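Local atomic coordinates of quinone oxidoreductase (Coxiella burnetii, PDB entry 3TQH), a protein that binds NADPH and, judging by its family, probably uses it to reduce quinones. Residues P135-T140 and G166-Q171. Residues are numbered along the deposited sequence; the frame is centred on the assembly and turned at random.
Sequences PTAGLT and GHLAIQ. With NDP (NADPH dihydro-nicotinamide-adenine-dinucleotide phosphate), chain B.
A137 and G138 form the small-residue face of helix 135-147 that takes in L168 from helix 164-175. One leucine thus meets two neighbouring residues, in van der Waals packing of a leucine methyl against a methyl and backbone. First in sequence, T136 faces the cofactor: its methyl CG2, anti to the backbone N, sits 3.8 Å from C5N of the nicotinamide, while OG1 hydrogen-bonds D74. Next, A137 points its CB at the other helix and meets CD1 of L168 at 3.8 Å. G138 follows, and without a side chain it leaves its backbone bare to the same methyl, with CD1 of L168 3.5 Å from its N and 3.6 Å from its CA. Having no CB, G138 lets its CA come within 6.3 Å of CA of L168. In L168, CG stands anti to the carbonyl carbon (chi1 -69°), which sends CD1 at the A137-G138 peptide; CD1 makes all the contacts. At the far end T140 returns to the cofactor, its OG1 3.2 Å from C4N, the carbon that carries the transferable hydride in NADPH. That hydroxyl also bonds back to O of T136 at 2.6 Å, from the face of the carbonyl opposite the helical N-H of T140, which helps to set its rotation beside the C4N end of the ring. On the partner helix, H167 lays its ring over CG of L168 and has both nitrogens bonded, to G163 and E290. Helix 164-175 follows strand 155-158 through the glycine-rich turn of the Rossmann-type domain; A169 and I170 pack on that strand, I170 also meets helix 186-195, and P135 and T136 of helix 135-147 lean on strand 94-98.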
# COMPACT_ATOMS: atom_id res chain seq x y z
N PRO A 135 2.33 1.37 -6.54
CA PRO A 135 1.97 -0.05 -6.69
C PRO A 135 1.18 -0.70 -5.54
O PRO A 135 0.06 -1.16 -5.78
CB PRO A 135 3.33 -0.73 -6.86
CG PRO A 135 4.16 0.30 -7.50
CD PRO A 135 3.76 1.58 -6.85
N THR A 136 1.72 -0.73 -4.33
CA THR A 136 1.01 -1.39 -3.23
C THR A 136 -0.30 -0.67 -2.88
O THR A 136 -1.36 -1.29 -2.90
CB THR A 136 1.89 -1.54 -1.96
OG1 THR A 136 2.91 -2.52 -2.19
CG2 THR A 136 1.04 -1.99 -0.76
N ALA A 137 -0.21 0.62 -2.59
CA ALA A 137 -1.38 1.41 -2.16
C ALA A 137 -2.47 1.41 -3.21
O ALA A 137 -3.64 1.17 -2.89
CB ALA A 137 -0.97 2.84 -1.84
N GLY A 138 -2.09 1.66 -4.45
CA GLY A 138 -3.04 1.73 -5.56
C GLY A 138 -3.69 0.41 -5.90
O GLY A 138 -4.91 0.35 -6.11
N LEU A 139 -2.89 -0.65 -5.99
CA LEU A 139 -3.43 -1.97 -6.32
C LEU A 139 -4.35 -2.45 -5.21
O LEU A 139 -5.34 -3.12 -5.48
CB LEU A 139 -2.32 -2.99 -6.57
CG LEU A 139 -1.53 -2.85 -7.88
CD1 LEU A 139 -0.27 -3.73 -7.85
CD2 LEU A 139 -2.41 -3.18 -9.10
N THR A 140 -4.02 -2.12 -3.96
CA THR A 140 -4.87 -2.51 -2.84
C THR A 140 -6.20 -1.77 -2.88
O THR A 140 -7.27 -2.38 -2.79
CB THR A 140 -4.18 -2.28 -1.49
OG1 THR A 140 -2.89 -2.90 -1.50
CG2 THR A 140 -5.01 -2.86 -0.37
N GLY A 166 -6.18 4.54 1.58
CA GLY A 166 -7.44 5.26 1.70
C GLY A 166 -7.64 6.39 0.70
O GLY A 166 -8.66 6.44 0.00
N HIS A 167 -6.67 7.30 0.62
CA HIS A 167 -6.82 8.50 -0.21
C HIS A 167 -6.97 8.16 -1.69
O HIS A 167 -7.61 8.91 -2.44
CB HIS A 167 -5.68 9.51 0.03
CG HIS A 167 -4.43 9.27 -0.76
ND1 HIS A 167 -3.54 8.25 -0.46
CD2 HIS A 167 -3.88 9.95 -1.79
CE1 HIS A 167 -2.52 8.30 -1.30
NE2 HIS A 167 -2.70 9.32 -2.12
N LEU A 168 -6.40 7.03 -2.10
CA LEU A 168 -6.56 6.52 -3.46
C LEU A 168 -7.94 5.88 -3.63
O LEU A 168 -8.63 6.14 -4.62
CB LEU A 168 -5.46 5.52 -3.81
CG LEU A 168 -4.05 6.14 -3.95
CD1 LEU A 168 -2.99 5.07 -4.23
CD2 LEU A 168 -4.03 7.20 -5.04
N ALA A 169 -8.33 5.06 -2.65
CA ALA A 169 -9.62 4.37 -2.65
C ALA A 169 -10.78 5.36 -2.74
O ALA A 169 -11.71 5.17 -3.51
CB ALA A 169 -9.77 3.51 -1.40
N ILE A 170 -10.70 6.42 -1.95
CA ILE A 170 -11.69 7.49 -2.02
C ILE A 170 -11.83 8.07 -3.42
O ILE A 170 -12.94 8.27 -3.91
CB ILE A 170 -11.34 8.65 -1.06
CG1 ILE A 170 -11.58 8.21 0.39
CG2 ILE A 170 -12.18 9.90 -1.41
CD1 ILE A 170 -11.11 9.22 1.42
N GLN A 171 -10.70 8.33 -4.07
CA GLN A 171 -10.74 8.92 -5.41
C GLN A 171 -11.29 7.91 -6.40
O GLN A 171 -12.13 8.25 -7.24
CB GLN A 171 -9.35 9.35 -5.85
CG GLN A 171 -8.78 10.46 -5.04
CD GLN A 171 -7.35 10.74 -5.42
OE1 GLN A 171 -7.10 11.42 -6.41
NE2 GLN A 171 -6.40 10.21 -4.65
PA NDP B . -1.49 4.21 6.55
O1A NDP B . -0.45 4.19 7.60
O2A NDP B . -1.04 4.97 5.36
O5B NDP B . -2.84 4.86 7.11
C5B NDP B . -2.75 6.00 7.95
C4B NDP B . -4.13 6.62 8.12
O4B NDP B . -4.88 5.86 9.04
C3B NDP B . -4.11 8.05 8.66
O3B NDP B . -4.45 8.95 7.64
C2B NDP B . -5.13 8.06 9.80
O2B NDP B . -6.06 9.11 9.68
C1B NDP B . -5.82 6.71 9.65
N9A NDP B . -6.27 6.11 10.91
C8A NDP B . -5.47 5.69 11.95
N7A NDP B . -6.26 5.16 12.91
C5A NDP B . -7.54 5.24 12.50
C6A NDP B . -8.73 4.85 13.11
N6A NDP B . -8.71 4.30 14.31
N1A NDP B . -9.93 5.06 12.45
C2A NDP B . -9.93 5.64 11.19
N3A NDP B . -8.74 6.02 10.59
C4A NDP B . -7.57 5.83 11.24
O3 NDP B . -1.92 2.70 6.15
PN NDP B . -2.25 2.14 4.68
O1N NDP B . -0.99 2.01 3.92
O2N NDP B . -3.38 2.85 4.06
O5D NDP B . -2.74 0.66 5.06
C5D NDP B . -3.78 0.44 5.99
C4D NDP B . -3.75 -1.00 6.47
O4D NDP B . -3.94 -1.89 5.38
C3D NDP B . -2.42 -1.35 7.11
O3D NDP B . -2.64 -2.06 8.30
C2D NDP B . -1.71 -2.19 6.07
O2D NDP B . -0.81 -3.12 6.64
C1D NDP B . -2.89 -2.84 5.34
N1N NDP B . -2.62 -3.25 3.94
C2N NDP B . -2.96 -4.53 3.58
C3N NDP B . -2.69 -5.03 2.30
C7N NDP B . -3.07 -6.43 1.92
O7N NDP B . -2.76 -6.88 0.61
N7N NDP B . -3.67 -7.22 2.80
C4N NDP B . -2.02 -4.12 1.31
C5N NDP B . -1.69 -2.74 1.77
C6N NDP B . -2.02 -2.37 3.07
P2B NDP B . -6.04 10.36 10.70
O1X NDP B . -6.95 11.43 10.15
O2X NDP B . -4.64 10.91 10.81
O3X NDP B . -6.53 9.97 12.07